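Uncharacterized protein (Kutzneria albida DSM 43870, PDB 5M6Q) is a microbial transglutaminase that probably joins the acyl group of protein glutamine side chains to amines, as in protein cross-linking. Local coordinates at residues W139-E142 with R143-T147. Sequence-based numbering, arbitrary orientation.
Sequences WSEE and RAHTT
Ser140 and Ala144 join in the first turn of the short helix 141-146, where Ala144 N donates to Ser140 O over 3.0 Å at a nearly straight 169°, and His145 N repeats the i to i+4 pattern onto Glu141 O. Ser140 is the N-cap: with OG set between its own backbone N and carbonyl carbon (chi1 66°), the hydroxyl reaches forward and accepts from Arg143 N at 3.1 Å. One residue earlier, Trp139 lays its indole along the extended Arg143 side chain. Arg143 CD sits over the five-membered ring of Trp139, 3.6 Å from its centroid, in a CH-pi contact, and the guanidinium continues flat across the same face with the planes 22° apart. Arg143 CZ lies off-centre over that ring, a cation-pi geometry; Trp139 NE1 and Arg143 NH1 are both donors, so stacking rather than a hydrogen bond joins them. At the far end of the indole, Thr147 OG1 stands over the face, 3.9 Å from Trp139 CZ3, while donating to Arg143 O. Further along, Thr146 OG1 donates to Glu142 O at 2.9 Å. The helix lies between strands 122-131 and 174-179 in sequence, and Tyr148 and Thr161 also pack on Trp139. With an alanine here instead of Trp139, the Arg143 guanidinium would probably lose its stacking surface and swing. Ser140 thus satisfies a first-turn N-H, while the Arg143 cation rests on an aromatic face.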
# COMPACT_ATOMS: atom_id res chain seq x y z
N TRP A 139 -10.95 -24.15 -1.61
CA TRP A 139 -10.34 -24.06 -2.94
C TRP A 139 -9.40 -25.24 -3.16
O TRP A 139 -8.74 -25.71 -2.23
CB TRP A 139 -9.56 -22.76 -3.11
CG TRP A 139 -10.36 -21.52 -3.16
CD1 TRP A 139 -11.72 -21.41 -3.13
CD2 TRP A 139 -9.85 -20.19 -3.25
NE1 TRP A 139 -12.09 -20.08 -3.20
CE2 TRP A 139 -10.96 -19.32 -3.28
CE3 TRP A 139 -8.56 -19.65 -3.33
CZ2 TRP A 139 -10.82 -17.93 -3.38
CZ3 TRP A 139 -8.42 -18.27 -3.41
CH2 TRP A 139 -9.54 -17.43 -3.43
N SER A 140 -9.34 -25.73 -4.39
CA SER A 140 -8.31 -26.66 -4.78
C SER A 140 -6.98 -25.92 -4.79
O SER A 140 -6.94 -24.68 -4.80
CB SER A 140 -8.59 -27.24 -6.16
OG SER A 140 -8.50 -26.21 -7.13
N GLU A 141 -5.89 -26.67 -4.81
CA GLU A 141 -4.56 -26.06 -4.91
C GLU A 141 -4.40 -25.30 -6.23
O GLU A 141 -3.75 -24.25 -6.28
CB GLU A 141 -3.47 -27.13 -4.79
CG GLU A 141 -2.06 -26.57 -4.83
CD GLU A 141 -1.02 -27.66 -4.83
OE1 GLU A 141 -1.21 -28.65 -5.56
OE2 GLU A 141 -0.01 -27.52 -4.10
N GLU A 142 -5.00 -25.82 -7.30
CA GLU A 142 -4.89 -25.14 -8.59
C GLU A 142 -5.60 -23.78 -8.53
O GLU A 142 -5.09 -22.79 -9.06
CB GLU A 142 -5.46 -26.00 -9.72
CG GLU A 142 -5.33 -25.35 -11.11
CD GLU A 142 -6.02 -26.15 -12.22
OE1 GLU A 142 -6.67 -27.17 -11.91
OE2 GLU A 142 -5.90 -25.75 -13.41
N ARG A 143 -6.75 -23.73 -7.87
CA ARG A 143 -7.44 -22.45 -7.73
C ARG A 143 -6.64 -21.48 -6.86
O ARG A 143 -6.48 -20.30 -7.22
CB ARG A 143 -8.84 -22.62 -7.14
CG ARG A 143 -9.56 -21.28 -6.99
CD ARG A 143 -11.06 -21.42 -6.73
NE ARG A 143 -11.69 -20.10 -6.74
CZ ARG A 143 -12.92 -19.84 -6.29
NH1 ARG A 143 -13.66 -20.81 -5.77
NH2 ARG A 143 -13.40 -18.61 -6.34
N ALA A 144 -6.15 -21.96 -5.72
CA ALA A 144 -5.37 -21.11 -4.81
C ALA A 144 -4.18 -20.49 -5.54
O ALA A 144 -3.87 -19.32 -5.34
CB ALA A 144 -4.89 -21.90 -3.59
N HIS A 145 -3.51 -21.27 -6.37
CA HIS A 145 -2.26 -20.82 -6.96
C HIS A 145 -2.41 -20.09 -8.29
O HIS A 145 -1.42 -19.63 -8.84
CB HIS A 145 -1.32 -22.00 -7.13
CG HIS A 145 -0.87 -22.58 -5.83
ND1 HIS A 145 -1.06 -21.94 -4.63
CD2 HIS A 145 -0.24 -23.74 -5.54
CE1 HIS A 145 -0.57 -22.68 -3.65
NE2 HIS A 145 -0.06 -23.78 -4.18
N THR A 146 -3.64 -19.96 -8.80
CA THR A 146 -3.83 -19.18 -10.02
C THR A 146 -4.72 -17.97 -9.81
O THR A 146 -4.78 -17.10 -10.66
CB THR A 146 -4.44 -20.03 -11.15
OG1 THR A 146 -5.73 -20.48 -10.75
CG2 THR A 146 -3.55 -21.22 -11.47
N THR A 147 -5.42 -17.91 -8.68
CA THR A 147 -6.39 -16.83 -8.46
C THR A 147 -5.71 -15.46 -8.47
O THR A 147 -6.27 -14.50 -8.98
CB THR A 147 -7.18 -17.03 -7.13
OG1 THR A 147 -8.05 -18.16 -7.25
CG2 THR A 147 -8.02 -15.81 -6.80